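Mlr3007 protein (Mesorhizobium loti, PDB 3QQM) probably transfers the amino group of leucine, isoleucine or valine to 2-oxoglutarate, using pyridoxal 5'-phosphate as a class-IV aminotransferase does. Local coordinates at residues Q54-V59 against L75-N80; T126-E131 against E151-N156; G178-E183 against R213-A218. All blocks are in the same frame, centred on the assembly; numbering follows the deposited sequence.

Interaction 1: residues Q54-V59 against L75-N80; sequences QRIAEV and LALARN
Leu-75 presents its forked end to Ile-56 and Val-59, two residues one turn apart on helix 53-64. The arrangement is an alpha/beta layer, a helix laid over an antiparallel sheet: the axes of helix 54-59 and strand 75-78 come within 10.1 Å and make an angle of 143°. Such a spacing leaves room for one layer of branched side chains, and the side chains that meet across these two segments are aliphatic.

The two prongs of Leu-75 divide the work. CD2 rests against Ile-56 CG2 at 3.8 Å, whereas CD1 meets Val-59 CG2, also at 3.8 Å, so the leucine sits between Ile-56 and Val-59. It crosses both partners at about a right angle, bump against flank rather than alongside. The fork reaches the helix because CG stands opposite the backbone N (chi1 -177°), which extends the side chain out from the strand. Leu-77, two residues on and with nearly the same torsions, offers a second and looser bump.

Neighbours complete the walls. Tyr-41 of helix 33-47 and Ala-83 of strand 83-89 touch Ile-56, Leu-40 touches Leu-75, and Ala-85 touches both Val-59 and Leu-75, so that small alanines of the adjoining strand lie beside the larger residues. Beyond these contacts, Arg-55 NH1 makes a weak hydrogen bond to Gly-81 O in the turn after the strand. Ile-56 sends its longer branch past Leu-75 to that second bump, where its CD1 lies 4.4 Å from Leu-77 CD1.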
ATOM      1  N   GLN A  54      23.586   3.565  -3.162  1.00 25.51           N
ATOM      2  CA  GLN A  54      24.502   3.922  -2.086  1.00 26.36           C
ATOM      3  C   GLN A  54      23.885   5.089  -1.301  1.00 25.92           C
ATOM      4  O   GLN A  54      23.918   5.121  -0.055  1.00 25.57           O
ATOM      5  CB  GLN A  54      25.915   4.235  -2.658  1.00 27.54           C
ATOM      6  CG  GLN A  54      27.070   4.314  -1.612  1.00 30.39           C
ATOM      7  CD  GLN A  54      28.521   4.317  -2.258  1.00 34.50           C
ATOM      8  OE1 GLN A  54      28.679   4.341  -3.493  1.00 36.56           O
ATOM      9  NE2 GLN A  54      29.562   4.260  -1.401  1.00 36.46           N
ATOM     10  N   ARG A  55      23.260   6.006  -2.032  1.00 25.56           N
ATOM     11  CA  ARG A  55      22.591   7.161  -1.438  1.00 25.40           C
ATOM     12  C   ARG A  55      21.307   6.760  -0.666  1.00 24.16           C
ATOM     13  O   ARG A  55      20.984   7.345   0.383  1.00 23.72           O
ATOM     14  CB  ARG A  55      22.270   8.159  -2.532  1.00 25.87           C
ATOM     15  CG  ARG A  55      21.420   9.314  -2.114  1.00 27.11           C
ATOM     16  CD  ARG A  55      21.067  10.173  -3.337  1.00 29.78           C
ATOM     17  NE  ARG A  55      22.271  10.690  -4.009  1.00 32.22           N
ATOM     18  CZ  ARG A  55      22.248  11.508  -5.056  1.00 33.54           C
ATOM     19  NH1 ARG A  55      21.078  11.943  -5.539  1.00 33.72           N
ATOM     20  NH2 ARG A  55      23.398  11.918  -5.602  1.00 34.01           N
ATOM     21  N   ILE A  56      20.579   5.783  -1.205  1.00 22.97           N
ATOM     22  CA  ILE A  56      19.377   5.283  -0.560  1.00 22.01           C
ATOM     23  C   ILE A  56      19.788   4.681   0.779  1.00 21.44           C
ATOM     24  O   ILE A  56      19.192   4.968   1.784  1.00 20.80           O
ATOM     25  CB  ILE A  56      18.633   4.224  -1.437  1.00 21.50           C
ATOM     26  CG1 ILE A  56      18.110   4.867  -2.713  1.00 21.75           C
ATOM     27  CG2 ILE A  56      17.499   3.593  -0.670  1.00 20.73           C
ATOM     28  CD1 ILE A  56      17.183   6.012  -2.472  1.00 21.73           C
ATOM     29  N   ALA A  57      20.821   3.847   0.770  1.00 21.50           N
ATOM     30  CA  ALA A  57      21.325   3.233   2.008  1.00 21.80           C
ATOM     31  C   ALA A  57      21.773   4.301   3.007  1.00 22.15           C
ATOM     32  O   ALA A  57      21.582   4.126   4.196  1.00 22.40           O
ATOM     33  CB  ALA A  57      22.477   2.244   1.721  1.00 21.87           C
ATOM     34  N   GLU A  58      22.364   5.400   2.519  1.00 22.59           N
ATOM     35  CA  GLU A  58      22.822   6.475   3.385  1.00 23.20           C
ATOM     36  C   GLU A  58      21.666   7.127   4.096  1.00 22.07           C
ATOM     37  O   GLU A  58      21.702   7.258   5.320  1.00 21.94           O
ATOM     38  CB  GLU A  58      23.638   7.561   2.622  1.00 24.56           C
ATOM     39  CG  GLU A  58      25.072   7.126   2.170  1.00 27.59           C
ATOM     40  CD  GLU A  58      25.822   8.186   1.311  1.00 32.59           C
ATOM     41  OE1 GLU A  58      27.030   7.945   1.013  1.00 36.41           O
ATOM     42  OE2 GLU A  58      25.225   9.245   0.920  1.00 34.98           O
ATOM     43  N   VAL A  59      20.639   7.551   3.355  1.00 20.86           N
ATOM     44  CA  VAL A  59      19.507   8.222   4.007  1.00 20.18           C
ATOM     45  C   VAL A  59      18.761   7.286   4.985  1.00 19.23           C
ATOM     46  O   VAL A  59      18.368   7.710   6.064  1.00 18.98           O
ATOM     47  CB  VAL A  59      18.520   8.884   3.003  1.00 20.21           C
ATOM     48  CG1 VAL A  59      19.241   9.915   2.183  1.00 21.42           C
ATOM     49  CG2 VAL A  59      17.844   7.859   2.089  1.00 19.57           C
ATOM     50  N   LEU A  75      10.399   6.401   2.734  1.00 15.75           N
ATOM     51  CA  LEU A  75      11.501   6.643   1.792  1.00 15.63           C
ATOM     52  C   LEU A  75      10.901   7.251   0.540  1.00 15.28           C
ATOM     53  O   LEU A  75       9.904   6.737   0.050  1.00 15.21           O
ATOM     54  CB  LEU A  75      12.183   5.339   1.432  1.00 15.25           C
ATOM     55  CG  LEU A  75      13.395   5.416   0.513  1.00 15.85           C
ATOM     56  CD1 LEU A  75      14.545   6.195   1.169  1.00 14.38           C
ATOM     57  CD2 LEU A  75      13.844   3.987   0.101  1.00 15.56           C
ATOM     58  N   ALA A  76      11.482   8.346   0.036  1.00 15.16           N
ATOM     59  CA  ALA A  76      10.976   9.016  -1.170  1.00 14.92           C
ATOM     60  C   ALA A  76      12.104   9.330  -2.141  1.00 15.14           C
ATOM     61  O   ALA A  76      13.186   9.715  -1.735  1.00 14.94           O
ATOM     62  CB  ALA A  76      10.220  10.294  -0.816  1.00 14.97           C
ATOM     63  N   LEU A  77      11.814   9.167  -3.430  1.00 15.23           N
ATOM     64  CA  LEU A  77      12.771   9.418  -4.495  1.00 15.44           C
ATOM     65  C   LEU A  77      12.192  10.325  -5.589  1.00 15.80           C
ATOM     66  O   LEU A  77      11.118  10.062  -6.132  1.00 15.43           O
ATOM     67  CB  LEU A  77      13.165   8.088  -5.121  1.00 15.09           C
ATOM     68  CG  LEU A  77      14.188   8.097  -6.247  1.00 15.27           C
ATOM     69  CD1 LEU A  77      15.575   8.525  -5.722  1.00 14.62           C
ATOM     70  CD2 LEU A  77      14.228   6.710  -6.903  1.00 13.66           C
ATOM     71  N   ALA A  78      12.919  11.381  -5.907  1.00 16.54           N
ATOM     72  CA  ALA A  78      12.546  12.304  -6.967  1.00 17.39           C
ATOM     73  C   ALA A  78      13.290  11.885  -8.244  1.00 17.81           C
ATOM     74  O   ALA A  78      14.360  11.253  -8.172  1.00 17.76           O
ATOM     75  CB  ALA A  78      12.884  13.751  -6.594  1.00 17.48           C
ATOM     76  N   ARG A  79      12.709  12.230  -9.395  1.00 18.16           N
ATOM     77  CA  ARG A  79      13.263  11.895 -10.700  1.00 18.78           C
ATOM     78  C   ARG A  79      14.738  12.320 -10.867  1.00 19.24           C
ATOM     79  O   ARG A  79      15.491  11.663 -11.585  1.00 19.31           O
ATOM     80  CB  ARG A  79      12.399  12.523 -11.792  1.00 19.38           C
ATOM     81  CG  ARG A  79      12.838  12.234 -13.231  1.00 20.78           C
ATOM     82  CD  ARG A  79      11.960  12.977 -14.213  1.00 22.27           C
ATOM     83  NE  ARG A  79      10.545  12.694 -13.973  1.00 22.59           N
ATOM     84  CZ  ARG A  79       9.895  11.616 -14.426  1.00 23.79           C
ATOM     85  NH1 ARG A  79      10.528  10.679 -15.140  1.00 24.65           N
ATOM     86  NH2 ARG A  79       8.605  11.455 -14.148  1.00 23.33           N
ATOM     87  N   ASN A  80      15.149  13.396 -10.209  1.00 19.15           N
ATOM     88  CA  ASN A  80      16.537  13.821 -10.298  1.00 19.99           C
ATOM     89  C   ASN A  80      17.487  13.015  -9.388  1.00 19.56           C
ATOM     90  O   ASN A  80      18.698  13.295  -9.346  1.00 20.10           O
ATOM     91  CB  ASN A  80      16.680  15.339 -10.044  1.00 20.49           C
ATOM     92  CG  ASN A  80      16.161  15.787  -8.655  1.00 20.69           C
ATOM     93  OD1 ASN A  80      15.979  14.990  -7.716  1.00 17.99           O
ATOM     94  ND2 ASN A  80      15.929  17.083  -8.535  1.00 21.24           N
TER

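Interaction 2: residues T126-E131 against E151-N156; sequences THARSE and EGTITN. With EDO (1,2-ethanediol), chain S; EDO (1,2-ethanediol), chain T.
Thr-153 meets helix 123-130 through a single atom, its methyl CG2, while two ethanediol molecules, probably from the crystallisation liquor, lie beside the remainder of the contact. The methyl sits 4.1 Å from Ala-128 CB and equally far from the backbone N of Arg-129, lodged against the methyl of the alanine and the peptide nitrogen that follows it. With OG1 placed between the backbone N and the carbonyl carbon (chi1 69°), the threonine sends its two branches to different tasks: CG2 goes to the helix, and OG1 hydrogen-bonds to Glu-139 OE1.

Segment 151-156 reads Glu-Gly-Thr-Ile-Thr-Asn, which matches the Glu-x-Thr-x-x-Asn part of the class-IV aminotransferase signature, and it turns the chain at the end of strand 149-152, an outer strand of the mixed sheet. The turn is tight, with Gly-152 N bonded to Thr-155 O at 2.7 Å; a beta carbon at the glycine would run into Thr-155 OG1.

Arg-129 bends at chi2 and chi3 (59° and -86°), which turns its guanidinium toward the carbonyls of Tyr-132 and Ala-137. NH2 is gripped by both of them, and NH1 donates to O2 of the chain T ethanediol over 3.0 Å. Replacing Arg-129 with a leucine would probably leave those two carbonyls without their shared donor and the following loop less firmly tied to the helix. The chain S diol gives its O2 hydrogen to Thr-126 OG1 at 2.8 Å, and Ile-154 CD1 approaches C1 of the chain T diol.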
ATOM      1  N   THR A 126      -6.604  10.319  -2.404  1.00 19.45           N
ATOM      2  CA  THR A 126      -6.903  11.421  -1.504  1.00 19.89           C
ATOM      3  C   THR A 126      -8.377  11.817  -1.658  1.00 20.03           C
ATOM      4  O   THR A 126      -9.039  12.113  -0.678  1.00 20.45           O
ATOM      5  CB  THR A 126      -6.010  12.653  -1.784  1.00 20.59           C
ATOM      6  OG1 THR A 126      -4.646  12.345  -1.472  1.00 20.85           O
ATOM      7  CG2 THR A 126      -6.446  13.882  -0.958  1.00 21.06           C
ATOM      8  N   HIS A 127      -8.892  11.809  -2.883  1.00 19.59           N
ATOM      9  CA  HIS A 127     -10.292  12.172  -3.101  1.00 20.05           C
ATOM     10  C   HIS A 127     -11.235  11.111  -2.479  1.00 19.64           C
ATOM     11  O   HIS A 127     -12.229  11.464  -1.838  1.00 19.60           O
ATOM     12  CB  HIS A 127     -10.599  12.377  -4.594  1.00 20.12           C
ATOM     13  CG  HIS A 127     -11.987  12.848  -4.852  1.00 21.32           C
ATOM     14  ND1 HIS A 127     -13.029  11.980  -5.116  1.00 21.73           N
ATOM     15  CD2 HIS A 127     -12.527  14.092  -4.831  1.00 23.03           C
ATOM     16  CE1 HIS A 127     -14.147  12.670  -5.260  1.00 23.02           C
ATOM     17  NE2 HIS A 127     -13.870  13.955  -5.098  1.00 24.58           N
ATOM     18  N   ALA A 128     -10.884   9.833  -2.641  1.00 18.48           N
ATOM     19  CA  ALA A 128     -11.681   8.737  -2.101  1.00 18.54           C
ATOM     20  C   ALA A 128     -11.715   8.847  -0.599  1.00 18.76           C
ATOM     21  O   ALA A 128     -12.771   8.762   0.004  1.00 18.90           O
ATOM     22  CB  ALA A 128     -11.128   7.361  -2.535  1.00 17.27           C
ATOM     23  N   ARG A 129     -10.551   9.077  -0.003  1.00 18.65           N
ATOM     24  CA  ARG A 129     -10.434   9.225   1.445  1.00 19.00           C
ATOM     25  C   ARG A 129     -11.281  10.409   1.965  1.00 20.00           C
ATOM     26  O   ARG A 129     -11.921  10.306   3.008  1.00 20.39           O
ATOM     27  CB  ARG A 129      -8.966   9.415   1.803  1.00 18.76           C
ATOM     28  CG  ARG A 129      -8.594   9.571   3.308  1.00 19.22           C
ATOM     29  CD  ARG A 129      -9.002   8.375   4.178  1.00 18.43           C
ATOM     30  NE  ARG A 129     -10.371   8.458   4.656  1.00 19.22           N
ATOM     31  CZ  ARG A 129     -10.892   7.667   5.596  1.00 19.96           C
ATOM     32  NH1 ARG A 129     -10.182   6.689   6.141  1.00 19.24           N
ATOM     33  NH2 ARG A 129     -12.146   7.852   5.989  1.00 20.30           N
ATOM     34  N   SER A 130     -11.346  11.495   1.204  1.00 20.37           N
ATOM     35  CA  SER A 130     -12.107  12.657   1.636  1.00 21.66           C
ATOM     36  C   SER A 130     -13.641  12.441   1.598  1.00 22.04           C
ATOM     37  O   SER A 130     -14.382  13.230   2.143  1.00 22.98           O
ATOM     38  CB  SER A 130     -11.740  13.883   0.788  1.00 22.02           C
ATOM     39  OG  SER A 130     -12.337  13.790  -0.495  1.00 23.11           O
ATOM     40  N   GLU A 131     -14.101  11.374   0.961  1.00 21.53           N
ATOM     41  CA  GLU A 131     -15.523  11.094   0.894  1.00 22.19           C
ATOM     42  C   GLU A 131     -16.132  10.673   2.228  1.00 22.52           C
ATOM     43  O   GLU A 131     -17.335  10.803   2.403  1.00 22.78           O
ATOM     44  CB  GLU A 131     -15.815   9.964  -0.094  1.00 21.46           C
ATOM     45  CG  GLU A 131     -15.401  10.252  -1.513  1.00 22.04           C
ATOM     46  CD  GLU A 131     -15.836   9.161  -2.480  1.00 22.34           C
ATOM     47  OE1 GLU A 131     -16.904   8.555  -2.243  1.00 22.38           O
ATOM     48  OE2 GLU A 131     -15.130   8.933  -3.488  1.00 22.30           O
ATOM     49  N   GLU A 151      -8.581  -2.053  -4.493  1.00 13.67           N
ATOM     50  CA  GLU A 151      -7.755  -1.862  -3.304  1.00 13.40           C
ATOM     51  C   GLU A 151      -8.288  -0.750  -2.424  1.00 13.43           C
ATOM     52  O   GLU A 151      -9.304  -0.119  -2.728  1.00 13.72           O
ATOM     53  CB  GLU A 151      -6.341  -1.447  -3.778  1.00 13.16           C
ATOM     54  CG  GLU A 151      -6.357  -0.124  -4.605  1.00 13.55           C
ATOM     55  CD  GLU A 151      -4.995   0.276  -5.249  1.00 13.94           C
ATOM     56  OE1 GLU A 151      -3.926  -0.259  -4.850  1.00 13.12           O
ATOM     57  OE2 GLU A 151      -5.010   1.155  -6.161  1.00 14.42           O
ATOM     58  N   GLY A 152      -7.612  -0.541  -1.306  1.00 13.41           N
ATOM     59  CA  GLY A 152      -7.924   0.546  -0.406  1.00 13.46           C
ATOM     60  C   GLY A 152      -7.008   1.711  -0.775  1.00 13.38           C
ATOM     61  O   GLY A 152      -6.086   1.554  -1.600  1.00 13.24           O
ATOM     62  N   THR A 153      -7.258   2.876  -0.199  1.00 13.39           N
ATOM     63  CA  THR A 153      -6.414   4.020  -0.442  1.00 13.62           C
ATOM     64  C   THR A 153      -4.947   3.753  -0.002  1.00 13.77           C
ATOM     65  O   THR A 153      -4.014   4.321  -0.583  1.00 14.03           O
ATOM     66  CB  THR A 153      -6.914   5.258   0.316  1.00 14.39           C
ATOM     67  OG1 THR A 153      -6.726   5.081   1.734  1.00 14.00           O
ATOM     68  CG2 THR A 153      -8.403   5.535  -0.009  1.00 14.04           C
ATOM     69  N   ILE A 154      -4.735   2.923   1.024  1.00 13.86           N
ATOM     70  CA  ILE A 154      -3.363   2.632   1.478  1.00 14.17           C
ATOM     71  C   ILE A 154      -3.131   1.156   1.774  1.00 13.79           C
ATOM     72  O   ILE A 154      -2.139   0.785   2.430  1.00 13.64           O
ATOM     73  CB  ILE A 154      -2.969   3.458   2.743  1.00 14.59           C
ATOM     74  CG1 ILE A 154      -3.907   3.117   3.905  1.00 15.89           C
ATOM     75  CG2 ILE A 154      -2.978   4.938   2.433  1.00 14.66           C
ATOM     76  CD1 ILE A 154      -3.575   3.812   5.238  1.00 17.79           C
ATOM     77  N   THR A 155      -4.024   0.317   1.272  1.00 13.64           N
ATOM     78  CA  THR A 155      -3.950  -1.107   1.514  1.00 13.46           C
ATOM     79  C   THR A 155      -4.459  -1.907   0.336  1.00 13.39           C
ATOM     80  O   THR A 155      -5.111  -1.372  -0.544  1.00 13.07           O
ATOM     81  CB  THR A 155      -4.863  -1.496   2.693  1.00 13.85           C
ATOM     82  OG1 THR A 155      -6.179  -0.999   2.444  1.00 14.02           O
ATOM     83  CG2 THR A 155      -4.385  -0.913   4.033  1.00 13.73           C
ATOM     84  N   ASN A 156      -4.096  -3.192   0.318  1.00 13.17           N
ATOM     85  CA  ASN A 156      -4.612  -4.144  -0.633  1.00 12.85           C
ATOM     86  C   ASN A 156      -5.692  -4.920   0.139  1.00 12.95           C
ATOM     87  O   ASN A 156      -5.643  -4.984   1.362  1.00 12.48           O
ATOM     88  CB  ASN A 156      -3.522  -5.061  -1.162  1.00 12.50           C
ATOM     89  CG  ASN A 156      -2.597  -4.361  -2.160  1.00 12.36           C
ATOM     90  OD1 ASN A 156      -1.395  -4.231  -1.928  1.00 10.53           O
ATOM     91  ND2 ASN A 156      -3.173  -3.877  -3.269  1.00 11.48           N
TER
HETATM   92  C1  EDO S 272      -4.136   9.353   1.852  1.00 33.85           C
HETATM   93  O1  EDO S 272      -5.171   8.372   1.972  1.00 34.77           O
HETATM   94  C2  EDO S 272      -4.322  10.178   0.581  1.00 33.64           C
HETATM   95  O2  EDO S 272      -3.049  10.507  -0.031  1.00 32.84           O
HETATM   96  C1  EDO T 275      -5.659   6.418   5.923  1.00 28.40           C
HETATM   97  O1  EDO T 275      -6.052   7.761   6.216  1.00 28.94           O
HETATM   98  C2  EDO T 275      -6.785   5.460   6.310  1.00 27.31           C
HETATM   99  O2  EDO T 275      -7.670   5.229   5.217  1.00 24.83           O

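Interaction 3: residues G178-E183 against R213-A218; sequences GVLRAE and RGLIPA. With EDO (1,2-ethanediol), chain V.
Leu-180 touches the other segment with one methyl, CD2, which comes down on the peptide that joins Gly-214 to Leu-215. It lies 3.6 Å from Gly-214 C, 3.8 Å from Gly-214 O and 3.9 Å from Leu-215 N, a methyl seated on backbone. The CD2 of Leu-215 adds an apolar touch, 4.2 Å from Leu-180 CD2.

Two features prepare this meeting. The leucine carries CG on the far side from its backbone N (chi1 172°); this carries the branch out from the helix, and CD2 reaches the Gly-214 peptide. Gly-214 adopts a positive phi of 75°, a conformation that favours glycine; a beta carbon there would point away from Leu-180, so the preference for glycine is one of backbone conformation, not of crowding by Leu-180.

Further out, the first turn of the helix meets the cofactor. Gly-178 occupies the N-cap position, and its O accepts Ala-182 N at 2.8 Å. The next two backbone N atoms face the phosphate of the cofactor joined to the lysine at position 118: Val-179 N is hydrogen-bonded to OP1 and Leu-180 N, weakly, to OP2. A helix N-terminus receiving a phosphate in this way is a recurrent device, and its partial positive charge would probably favour the anion. Leu-180 thus serves both shells, its amide toward the cofactor and its side chain toward the strand. Arg-213 N is hydrogen-bonded to Asn-210 OD1, just before the strand.

Salt bridges from Arg-181 to Glu-192 and from Glu-183 to Arg-32 tie the helix to its surroundings. Val-179 packs on helix 33-47, Leu-215 leans on Phe-158 of strand 156-160, and strand 214-220 itself runs between strands 99-103 and 205-210 in the mixed sheet.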
ATOM      1  N   GLY A 178       1.105  -4.368  -4.027  1.00 12.73           N
ATOM      2  CA  GLY A 178       1.666  -4.191  -2.708  1.00 12.35           C
ATOM      3  C   GLY A 178       2.677  -5.251  -2.332  1.00 12.46           C
ATOM      4  O   GLY A 178       2.652  -6.379  -2.831  1.00 12.44           O
ATOM      5  N   VAL A 179       3.578  -4.851  -1.445  1.00 12.30           N
ATOM      6  CA  VAL A 179       4.634  -5.688  -0.929  1.00 12.22           C
ATOM      7  C   VAL A 179       4.092  -6.776   0.030  1.00 12.15           C
ATOM      8  O   VAL A 179       4.540  -7.898  -0.014  1.00 12.05           O
ATOM      9  CB  VAL A 179       5.710  -4.804  -0.278  1.00 12.55           C
ATOM     10  CG1 VAL A 179       6.584  -5.588   0.729  1.00 12.60           C
ATOM     11  CG2 VAL A 179       6.546  -4.110  -1.389  1.00 11.63           C
ATOM     12  N   LEU A 180       3.168  -6.441   0.913  1.00 11.87           N
ATOM     13  CA  LEU A 180       2.580  -7.477   1.751  1.00 12.24           C
ATOM     14  C   LEU A 180       1.858  -8.416   0.778  1.00 12.12           C
ATOM     15  O   LEU A 180       2.029  -9.621   0.825  1.00 12.00           O
ATOM     16  CB  LEU A 180       1.597  -6.901   2.763  1.00 12.02           C
ATOM     17  CG  LEU A 180       0.797  -7.947   3.551  1.00 13.04           C
ATOM     18  CD1 LEU A 180       1.718  -8.788   4.470  1.00 13.17           C
ATOM     19  CD2 LEU A 180      -0.339  -7.347   4.370  1.00 12.74           C
ATOM     20  N   ARG A 181       1.099  -7.829  -0.138  1.00 12.16           N
ATOM     21  CA  ARG A 181       0.337  -8.576  -1.141  1.00 12.92           C
ATOM     22  C   ARG A 181       1.229  -9.553  -1.848  1.00 13.40           C
ATOM     23  O   ARG A 181       0.897 -10.718  -1.967  1.00 14.16           O
ATOM     24  CB  ARG A 181      -0.265  -7.626  -2.169  1.00 12.93           C
ATOM     25  CG  ARG A 181      -1.028  -8.289  -3.307  1.00 13.21           C
ATOM     26  CD  ARG A 181      -1.463  -7.217  -4.308  1.00 13.69           C
ATOM     27  NE  ARG A 181      -2.224  -7.748  -5.439  1.00 12.93           N
ATOM     28  CZ  ARG A 181      -1.692  -8.244  -6.540  1.00 12.87           C
ATOM     29  NH1 ARG A 181      -0.368  -8.304  -6.690  1.00 12.91           N
ATOM     30  NH2 ARG A 181      -2.496  -8.694  -7.504  1.00 13.64           N
ATOM     31  N   ALA A 182       2.375  -9.076  -2.315  1.00 13.53           N
ATOM     32  CA  ALA A 182       3.314  -9.929  -3.004  1.00 13.78           C
ATOM     33  C   ALA A 182       3.795 -11.071  -2.103  1.00 14.41           C
ATOM     34  O   ALA A 182       3.943 -12.205  -2.550  1.00 15.00           O
ATOM     35  CB  ALA A 182       4.504  -9.108  -3.475  1.00 13.51           C
ATOM     36  N   GLU A 183       4.087 -10.782  -0.845  1.00 14.78           N
ATOM     37  CA  GLU A 183       4.579 -11.839   0.021  1.00 15.80           C
ATOM     38  C   GLU A 183       3.514 -12.923   0.227  1.00 15.89           C
ATOM     39  O   GLU A 183       3.835 -14.106   0.243  1.00 16.07           O
ATOM     40  CB  GLU A 183       5.031 -11.292   1.371  1.00 16.35           C
ATOM     41  CG  GLU A 183       5.829 -12.309   2.249  1.00 18.27           C
ATOM     42  CD  GLU A 183       6.307 -11.694   3.564  1.00 21.41           C
ATOM     43  OE1 GLU A 183       5.457 -11.316   4.398  1.00 22.44           O
ATOM     44  OE2 GLU A 183       7.547 -11.632   3.788  1.00 24.17           O
ATOM     45  N   ARG A 213       1.684  -2.450   8.268  1.00 15.58           N
ATOM     46  CA  ARG A 213       0.836  -3.005   9.342  1.00 16.55           C
ATOM     47  C   ARG A 213       0.504  -4.469   9.305  1.00 16.50           C
ATOM     48  O   ARG A 213      -0.012  -4.971  10.282  1.00 17.32           O
ATOM     49  CB  ARG A 213      -0.496  -2.240   9.396  1.00 16.67           C
ATOM     50  CG  ARG A 213      -0.330  -0.797   9.713  1.00 18.15           C
ATOM     51  CD  ARG A 213      -1.627  -0.120  10.117  1.00 19.94           C
ATOM     52  NE  ARG A 213      -1.394   1.296  10.453  1.00 21.10           N
ATOM     53  CZ  ARG A 213      -1.011   1.722  11.650  1.00 22.68           C
ATOM     54  NH1 ARG A 213      -0.821   0.871  12.647  1.00 23.45           N
ATOM     55  NH2 ARG A 213      -0.788   3.005  11.847  1.00 24.40           N
ATOM     56  N   GLY A 214       0.804  -5.160   8.224  1.00 16.02           N
ATOM     57  CA  GLY A 214       0.408  -6.561   8.115  1.00 16.29           C
ATOM     58  C   GLY A 214      -1.099  -6.597   7.827  1.00 16.46           C
ATOM     59  O   GLY A 214      -1.670  -5.571   7.409  1.00 16.15           O
ATOM     60  N   LEU A 215      -1.745  -7.765   8.007  1.00 16.81           N
ATOM     61  CA  LEU A 215      -3.197  -7.877   7.789  1.00 17.04           C
ATOM     62  C   LEU A 215      -3.990  -7.247   8.918  1.00 17.34           C
ATOM     63  O   LEU A 215      -3.659  -7.381  10.110  1.00 17.79           O
ATOM     64  CB  LEU A 215      -3.637  -9.330   7.630  1.00 17.67           C
ATOM     65  CG  LEU A 215      -3.220 -10.008   6.333  1.00 17.25           C
ATOM     66  CD1 LEU A 215      -3.485 -11.486   6.406  1.00 17.38           C
ATOM     67  CD2 LEU A 215      -3.944  -9.358   5.129  1.00 16.19           C
ATOM     68  N   ILE A 216      -5.043  -6.551   8.524  1.00 17.33           N
ATOM     69  CA  ILE A 216      -5.919  -5.881   9.431  1.00 17.75           C
ATOM     70  C   ILE A 216      -7.328  -6.437   9.229  1.00 18.68           C
ATOM     71  O   ILE A 216      -7.891  -6.332   8.137  1.00 18.22           O
ATOM     72  CB  ILE A 216      -5.939  -4.387   9.164  1.00 17.56           C
ATOM     73  CG1 ILE A 216      -4.511  -3.805   9.196  1.00 16.95           C
ATOM     74  CG2 ILE A 216      -6.840  -3.673  10.185  1.00 17.31           C
ATOM     75  CD1 ILE A 216      -4.426  -2.401   8.641  1.00 15.74           C
ATOM     76  N   PRO A 217      -7.895  -7.062  10.271  1.00 19.70           N
ATOM     77  CA  PRO A 217      -9.257  -7.563  10.150  1.00 20.44           C
ATOM     78  C   PRO A 217     -10.168  -6.417   9.790  1.00 20.40           C
ATOM     79  O   PRO A 217     -10.008  -5.341  10.329  1.00 19.83           O
ATOM     80  CB  PRO A 217      -9.578  -8.076  11.568  1.00 21.10           C
ATOM     81  CG  PRO A 217      -8.275  -8.322  12.183  1.00 21.47           C
ATOM     82  CD  PRO A 217      -7.337  -7.306  11.603  1.00 20.33           C
ATOM     83  N   ALA A 218     -11.127  -6.645   8.903  1.00 20.95           N
ATOM     84  CA  ALA A 218     -11.998  -5.561   8.484  1.00 21.60           C
ATOM     85  C   ALA A 218     -13.441  -5.999   8.319  1.00 22.90           C
ATOM     86  O   ALA A 218     -13.741  -7.200   8.217  1.00 23.15           O
ATOM     87  CB  ALA A 218     -11.480  -4.954   7.206  1.00 20.71           C
TER
HETATM   88  C1  EDO V 303     -13.346  -9.696  10.033  1.00 46.70           C
HETATM   89  O1  EDO V 303     -14.124 -10.131   8.911  1.00 45.80           O
HETATM   90  C2  EDO V 303     -12.436 -10.824  10.525  1.00 46.96           C
HETATM   91  O2  EDO V 303     -11.382 -11.102   9.585  1.00 46.35           O

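Overall arrangement
The three contacts follow one another along the chain, each closing before the next opens. Interaction 1 stands apart, joining helix 53-64 to the four-stranded antiparallel sheet; its centre is 26 Å from that of interaction 2 and 25 Å from that of interaction 3, with no touch. Interactions 2 and 3, 15 Å apart between centres, both reach the six-stranded mixed sheet and meet directly, Asn-156 OD1 lying 3.2 Å from Gly-178 CA. This matches the two-part build of class-IV aminotransferases, in which the cofactor lies between the parts: the N-terminus of helix 179-186 hydrogen-bonds to its phosphate, and helix 33-47 packs against residues of both interaction 1 and interaction 3.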